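Local coordinates for protein prolyl-tRNA synthetase (Naegleria fowleri, PDB 6UYH) that probably charges tRNA with proline at the expense of ATP, as a class II aminoacyl-tRNA synthetase, and is bound here to the inhibitor halofuginone and an ATP analogue, at residues 53-58 / 143-148; 45-50 / 164-169. One frame throughout, in Å; residues are numbered along the deposited sequence.

Contacts 1 and 2 have centres about 7 Å apart, both about 12 Å from the centre of the chain, and both bring helix 49-67 or the residues leading into it against the antiparallel pair of strands 140-149 and 164-174. Contact 1 joins the body of the helix to strand 140-149; contact 2 joins the short strand before it to strand 164-174. Along the chain the order is 45-50, 53-58, 143-148, 164-169, so contact 1 is nested within contact 2. The strand pair fits the motif 2 hairpin of class II synthetases; helix and short strand lie behind it, its other side meets AMPPNP and halofuginone, and both contacts touch the second subunit.

Contact 1 of 2, residues 53-58 / 143-148; sequences FVWESV and NQWTNV
Trp55 and Val58, one turn apart on residues 53-58 of helix 49-67, lie against Trp145 in residues 143-148 of strand 140-149, and no hydrogen bond crosses between the two segments. Trp145 supplies more than half of the buried surface, and its CB points toward the helix. The two indoles form an offset edge-to-face pair: their six-membered rings have centroids 5.6 Å apart and planes at 76°. Trp145 presents the rim of its benzo ring, and CZ2 of Trp55 lies 3.6 Å from CZ3 of Trp145, in the plane of the Trp145 indole. Seen from Trp55, the same approach is oblique, and CH2 of Trp55 is 4.0 Å from CZ3 of Trp145. The CB of Trp55 does not aim at the strand; the length of the indole carries its far end across, with CG anti to the backbone N (chi1 -173°). Val58 adds a looser contact, its carbonyl O 4.4 Å from Trp145 CH2. At the other end of the indole, Trp145 NE1 donates to OD1 of Asp63, farther along helix 49-67, so one side chain meets the helix by carbon packing and by a polar bond, which should fix how the ring is turned. Outside the pair, the ring of Trp52 meets Trp55, and Asn147 approaches Asn147 of the second subunit through a weak hydrogen bond. In the catalytic core the contact packs helix 49-67 on strand 140-149, with Gln168 of the adjacent strand 164-174 against Trp145 and Thr275 and Leu276 of helix 274-283 against Trp55.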
# COMPACT_ATOMS: atom_id res chain seq x y z
N PHE A 53 5.13 9.30 -4.98
CA PHE A 53 5.23 8.77 -6.34
C PHE A 53 6.49 7.94 -6.54
O PHE A 53 6.46 6.92 -7.24
CB PHE A 53 5.20 9.92 -7.35
CG PHE A 53 5.26 9.45 -8.79
CD1 PHE A 53 4.10 9.13 -9.47
CD2 PHE A 53 6.48 9.30 -9.44
CE1 PHE A 53 4.15 8.69 -10.77
CE2 PHE A 53 6.53 8.84 -10.75
CZ PHE A 53 5.37 8.54 -11.41
N VAL A 54 7.61 8.37 -5.96
CA VAL A 54 8.85 7.60 -6.10
C VAL A 54 8.68 6.22 -5.48
O VAL A 54 9.06 5.20 -6.06
CB VAL A 54 10.03 8.35 -5.46
CG1 VAL A 54 11.32 7.50 -5.59
CG2 VAL A 54 10.25 9.68 -6.15
N TRP A 55 8.11 6.16 -4.27
CA TRP A 55 7.95 4.86 -3.62
C TRP A 55 6.95 3.98 -4.37
O TRP A 55 7.17 2.78 -4.53
CB TRP A 55 7.53 5.05 -2.16
CG TRP A 55 7.52 3.78 -1.36
CD1 TRP A 55 6.44 3.25 -0.70
CD2 TRP A 55 8.62 2.89 -1.12
NE1 TRP A 55 6.82 2.08 -0.06
CE2 TRP A 55 8.14 1.84 -0.31
CE3 TRP A 55 9.97 2.88 -1.52
CZ2 TRP A 55 8.96 0.78 0.11
CZ3 TRP A 55 10.78 1.83 -1.10
CH2 TRP A 55 10.27 0.79 -0.30
N GLU A 56 5.87 4.57 -4.89
CA GLU A 56 4.95 3.80 -5.71
C GLU A 56 5.64 3.24 -6.95
O GLU A 56 5.31 2.13 -7.40
CB GLU A 56 3.75 4.65 -6.12
CG GLU A 56 2.83 4.99 -4.97
CD GLU A 56 1.62 5.78 -5.44
OE1 GLU A 56 1.75 6.52 -6.44
OE2 GLU A 56 0.56 5.66 -4.81
N SER A 57 6.57 4.00 -7.52
CA SER A 57 7.32 3.55 -8.70
C SER A 57 8.20 2.37 -8.36
O SER A 57 8.30 1.40 -9.12
CB SER A 57 8.15 4.70 -9.26
OG SER A 57 7.34 5.72 -9.83
N VAL A 58 8.84 2.42 -7.20
CA VAL A 58 9.63 1.29 -6.72
C VAL A 58 8.74 0.07 -6.54
O VAL A 58 9.08 -1.03 -6.97
CB VAL A 58 10.37 1.66 -5.43
CG1 VAL A 58 11.01 0.42 -4.80
CG2 VAL A 58 11.43 2.71 -5.74
N ASN A 143 5.24 -11.75 0.29
CA ASN A 143 5.78 -10.40 0.40
C ASN A 143 4.68 -9.49 0.92
O ASN A 143 3.50 -9.73 0.66
CB ASN A 143 6.29 -9.91 -0.97
CG ASN A 143 6.72 -8.47 -0.95
OD1 ASN A 143 7.78 -8.15 -0.41
ND2 ASN A 143 5.91 -7.59 -1.55
N GLN A 144 5.06 -8.46 1.67
CA GLN A 144 4.06 -7.44 2.00
C GLN A 144 4.70 -6.06 2.01
O GLN A 144 5.85 -5.89 2.41
CB GLN A 144 3.35 -7.74 3.33
CG GLN A 144 4.26 -8.01 4.52
CD GLN A 144 3.47 -8.27 5.79
OE1 GLN A 144 2.32 -8.71 5.73
NE2 GLN A 144 4.07 -7.99 6.95
N TRP A 145 3.92 -5.08 1.54
CA TRP A 145 4.26 -3.66 1.57
C TRP A 145 3.56 -3.05 2.78
O TRP A 145 2.32 -2.97 2.79
CB TRP A 145 3.82 -2.97 0.28
CG TRP A 145 4.48 -3.51 -0.94
CD1 TRP A 145 4.02 -4.51 -1.75
CD2 TRP A 145 5.71 -3.07 -1.50
NE1 TRP A 145 4.91 -4.73 -2.78
CE2 TRP A 145 5.97 -3.87 -2.64
CE3 TRP A 145 6.65 -2.10 -1.13
CZ2 TRP A 145 7.11 -3.71 -3.42
CZ3 TRP A 145 7.77 -1.94 -1.91
CH2 TRP A 145 8.00 -2.75 -3.04
N THR A 146 4.33 -2.64 3.79
CA THR A 146 3.75 -2.28 5.08
C THR A 146 4.51 -1.12 5.70
O THR A 146 5.63 -0.77 5.29
CB THR A 146 3.79 -3.45 6.10
OG1 THR A 146 5.15 -3.68 6.50
CG2 THR A 146 3.26 -4.72 5.53
N ASN A 147 3.90 -0.54 6.74
CA ASN A 147 4.62 0.35 7.64
C ASN A 147 5.25 -0.42 8.79
O ASN A 147 4.79 -1.49 9.18
CB ASN A 147 3.72 1.48 8.16
CG ASN A 147 2.47 0.99 8.85
OD1 ASN A 147 2.05 -0.15 8.69
ND2 ASN A 147 1.85 1.87 9.62
N VAL A 148 6.33 0.14 9.33
CA VAL A 148 7.14 -0.48 10.37
C VAL A 148 7.42 0.58 11.43
O VAL A 148 7.59 1.75 11.10
CB VAL A 148 8.48 -1.01 9.79
CG1 VAL A 148 9.13 -1.96 10.77
CG2 VAL A 148 8.26 -1.68 8.44

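Contact 2 of 2, residues 45-50 / 164-169; sequences YIFRPN and EFYWQE. With ANP (phosphoaminophosphonic acid-adenylate ester), chain C; HFG (7-bromo-6-chloro-3-{3-[(2R,3S)-3-hydroxypiperidin-2-yl]-2-oxopropyl}quinazolin-4(3H)-one), chain D.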
# COMPACT_ATOMS: atom_id res chain seq x y z
N TYR A 45 7.51 11.53 9.44
CA TYR A 45 7.50 12.54 8.39
C TYR A 45 6.32 12.32 7.47
O TYR A 45 5.81 11.21 7.34
CB TYR A 45 8.81 12.52 7.58
CG TYR A 45 10.04 12.58 8.48
CD1 TYR A 45 10.53 13.79 8.92
CD2 TYR A 45 10.69 11.41 8.88
CE1 TYR A 45 11.64 13.86 9.76
CE2 TYR A 45 11.81 11.46 9.71
CZ TYR A 45 12.27 12.69 10.14
OH TYR A 45 13.38 12.76 10.96
N ILE A 46 5.90 13.41 6.82
CA ILE A 46 4.80 13.41 5.86
C ILE A 46 5.37 13.26 4.45
O ILE A 46 6.22 14.06 4.04
CB ILE A 46 3.99 14.70 5.98
CG1 ILE A 46 3.35 14.80 7.37
CG2 ILE A 46 2.96 14.80 4.84
CD1 ILE A 46 2.95 16.21 7.74
N PHE A 47 4.90 12.24 3.71
CA PHE A 47 5.34 11.99 2.33
C PHE A 47 4.33 12.64 1.40
O PHE A 47 3.20 12.15 1.26
CB PHE A 47 5.44 10.50 2.02
CG PHE A 47 6.52 9.75 2.77
CD1 PHE A 47 6.56 9.75 4.15
CD2 PHE A 47 7.45 9.00 2.07
CE1 PHE A 47 7.55 9.04 4.83
CE2 PHE A 47 8.44 8.28 2.75
CZ PHE A 47 8.49 8.32 4.12
N ARG A 48 4.73 13.73 0.74
CA ARG A 48 3.84 14.48 -0.14
C ARG A 48 3.78 13.81 -1.52
O ARG A 48 4.54 12.88 -1.80
CB ARG A 48 4.32 15.93 -0.19
CG ARG A 48 4.22 16.64 1.17
CD ARG A 48 4.69 18.09 1.09
NE ARG A 48 3.69 18.94 0.43
CZ ARG A 48 3.80 20.26 0.30
NH1 ARG A 48 4.87 20.89 0.77
NH2 ARG A 48 2.83 20.95 -0.30
N PRO A 49 2.88 14.26 -2.41
CA PRO A 49 2.63 13.49 -3.65
C PRO A 49 3.86 13.18 -4.49
O PRO A 49 4.02 12.03 -4.93
CB PRO A 49 1.64 14.39 -4.41
CG PRO A 49 0.86 15.06 -3.33
CD PRO A 49 1.88 15.35 -2.25
N ASN A 50 4.72 14.17 -4.76
CA ASN A 50 5.86 13.93 -5.64
C ASN A 50 6.83 12.95 -5.02
O ASN A 50 7.55 12.24 -5.72
CB ASN A 50 6.57 15.25 -5.95
CG ASN A 50 5.67 16.26 -6.62
OD1 ASN A 50 4.53 15.95 -7.00
ND2 ASN A 50 6.17 17.48 -6.79
N GLU A 164 8.68 5.69 12.18
CA GLU A 164 7.81 4.94 11.28
C GLU A 164 8.44 5.01 9.90
O GLU A 164 8.84 6.09 9.45
CB GLU A 164 6.38 5.51 11.22
CG GLU A 164 5.48 4.67 10.31
CD GLU A 164 4.06 5.21 10.16
OE1 GLU A 164 3.80 6.36 10.55
OE2 GLU A 164 3.20 4.46 9.67
N PHE A 165 8.58 3.86 9.24
CA PHE A 165 9.03 3.83 7.86
C PHE A 165 8.21 2.82 7.09
O PHE A 165 7.40 2.09 7.65
CB PHE A 165 10.56 3.57 7.76
CG PHE A 165 11.03 2.26 8.34
CD1 PHE A 165 11.22 1.15 7.53
CD2 PHE A 165 11.37 2.16 9.69
CE1 PHE A 165 11.71 -0.05 8.04
CE2 PHE A 165 11.86 0.95 10.22
CZ PHE A 165 12.02 -0.15 9.38
N TYR A 166 8.39 2.82 5.77
CA TYR A 166 7.63 1.95 4.88
C TYR A 166 8.61 1.05 4.16
O TYR A 166 9.72 1.48 3.80
CB TYR A 166 6.80 2.79 3.89
CG TYR A 166 6.00 3.81 4.65
CD1 TYR A 166 4.80 3.46 5.24
CD2 TYR A 166 6.47 5.11 4.84
CE1 TYR A 166 4.07 4.38 5.99
CE2 TYR A 166 5.74 6.05 5.59
CZ TYR A 166 4.55 5.67 6.17
OH TYR A 166 3.81 6.57 6.91
N TRP A 167 8.24 -0.21 3.96
CA TRP A 167 9.14 -1.14 3.29
C TRP A 167 8.32 -2.20 2.58
O TRP A 167 7.08 -2.21 2.64
CB TRP A 167 10.15 -1.76 4.27
CG TRP A 167 9.66 -2.83 5.24
CD1 TRP A 167 8.39 -3.35 5.38
CD2 TRP A 167 10.46 -3.49 6.22
NE1 TRP A 167 8.38 -4.31 6.38
CE2 TRP A 167 9.64 -4.41 6.90
CE3 TRP A 167 11.82 -3.41 6.57
CZ2 TRP A 167 10.12 -5.22 7.93
CZ3 TRP A 167 12.30 -4.21 7.59
CH2 TRP A 167 11.45 -5.11 8.26
N GLN A 168 9.01 -3.09 1.87
CA GLN A 168 8.50 -4.42 1.61
C GLN A 168 9.37 -5.37 2.41
O GLN A 168 10.57 -5.14 2.56
CB GLN A 168 8.52 -4.82 0.13
CG GLN A 168 9.90 -4.73 -0.57
CD GLN A 168 10.88 -5.89 -0.26
OE1 GLN A 168 12.10 -5.69 -0.29
NE2 GLN A 168 10.35 -7.09 -0.01
N GLU A 169 8.75 -6.42 2.95
CA GLU A 169 9.50 -7.54 3.52
C GLU A 169 9.03 -8.82 2.86
O GLU A 169 7.82 -9.10 2.80
CB GLU A 169 9.35 -7.60 5.06
CG GLU A 169 7.90 -7.66 5.55
CD GLU A 169 7.80 -7.68 7.07
OE1 GLU A 169 6.92 -6.96 7.60
OE2 GLU A 169 8.58 -8.41 7.71
PG ANP C . 20.27 -0.12 10.47
O1G ANP C . 21.65 -0.19 10.94
O2G ANP C . 19.34 0.21 11.71
O3G ANP C . 20.23 1.01 9.37
PB ANP C . 18.78 -2.72 10.33
O1B ANP C . 19.49 -3.96 10.62
O2B ANP C . 18.04 -2.24 11.61
N3B ANP C . 19.78 -1.53 9.78
PA ANP C . 16.80 -4.13 8.77
O1A ANP C . 17.57 -5.29 8.27
O2A ANP C . 15.97 -4.51 9.95
O3A ANP C . 17.74 -2.93 9.20
O5' ANP C . 15.83 -3.42 7.69
C5' ANP C . 15.78 -3.65 6.27
C4' ANP C . 16.18 -2.36 5.60
O4' ANP C . 15.31 -1.29 6.03
C3' ANP C . 17.58 -1.90 5.98
O3' ANP C . 18.56 -2.52 5.16
C2' ANP C . 17.51 -0.39 5.76
O2' ANP C . 17.88 -0.07 4.42
C1' ANP C . 16.03 -0.07 6.06
N9 ANP C . 15.82 0.56 7.36
C8 ANP C . 16.19 0.07 8.59
N7 ANP C . 15.87 0.84 9.59
C5 ANP C . 15.24 1.92 8.99
C6 ANP C . 14.66 3.10 9.50
N6 ANP C . 14.57 3.37 10.81
N1 ANP C . 14.16 3.99 8.62
C2 ANP C . 14.20 3.70 7.32
N3 ANP C . 14.70 2.61 6.71
C4 ANP C . 15.21 1.76 7.61
O4' HFG D . 14.12 -6.90 10.65
C21 HFG D . 15.15 -7.53 10.71
C3' HFG D . 15.43 -8.70 9.80
C2' HFG D . 14.70 -8.68 8.45
N1' HFG D . 13.24 -8.83 8.59
C6' HFG D . 12.57 -8.96 7.29
C5' HFG D . 12.82 -7.77 6.41
C4' HFG D . 14.32 -7.50 6.27
C39 HFG D . 14.99 -7.42 7.63
O7' HFG D . 16.40 -7.26 7.46
C1' HFG D . 16.24 -7.19 11.74
N3 HFG D . 15.69 -6.45 12.88
C4 HFG D . 14.85 -7.14 13.75
O11 HFG D . 14.61 -8.32 13.60
C10 HFG D . 14.28 -6.29 14.81
C5 HFG D . 13.43 -6.84 15.76
C2 HFG D . 15.95 -5.12 13.02
N1 HFG D . 15.46 -4.34 13.92
C9 HFG D . 14.58 -4.92 14.83
C8 HFG D . 13.98 -4.10 15.78
C7 HFG D . 13.11 -4.66 16.71
BR1 HFG D . 12.23 -3.50 17.92
C6 HFG D . 12.86 -6.02 16.72
CL1 HFG D . 11.88 -6.74 17.96
O HOH W 1 7.68 8.65 8.90
O HOH W 2 4.09 9.33 6.89
O HOH W 3 5.32 8.55 9.49
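Phe47 and Tyr166 make the direct contact, an edge-to-face aromatic pair whose planes stand at 88°. The CD2-CE2 rim of Tyr166 comes over one face of Phe47, bringing Tyr166 CE2 to 3.6 Å from Phe47 CE1, and both CB atoms point toward the opposite segment. Beside this pair the segments are bridged by water. Water 1 accepts from Tyr45 N and donates to Glu164 O, at 2.9 Å in both cases, linking backbone to backbone. Water 2 donates to Tyr166 OH at 2.8 Å, lying near the plane of the phenol and close to Tyr45 O, while water 3 lies 2.9 Å from Glu164 OE1. Phe165 belongs to the AMPPNP pocket, Trp167 to both pockets and Glu169 to that of halofuginone. With CG between the backbone N and the carbonyl carbon (chi1 60°), the Phe165 ring is carried away from 45-50, and the adenine lies nearly parallel over one face, C6 3.4 Å from Phe165 CD2. Trp167 CZ3 is 3.6 Å from O5' of AMPPNP, at the indole edge, and Trp167 CH2 is 3.5 Å from C5' on the piperidine of halofuginone. Glu169 CB packs on the Trp167 indole and also meets that piperidine. Farther out, the rings of Trp52 and Phe159 make edge-to-face contacts with Tyr166 and Phe47 respectively, and Leu78 N of the second subunit bonds to Glu164 OE1. Strand 45-47, paired with strand 36-38, packs Phe47 on strand 164-174 before Arg48, the N-cap residue, leads into helix 49-67; strand 164-174 runs between strands 140-149 and 261-272.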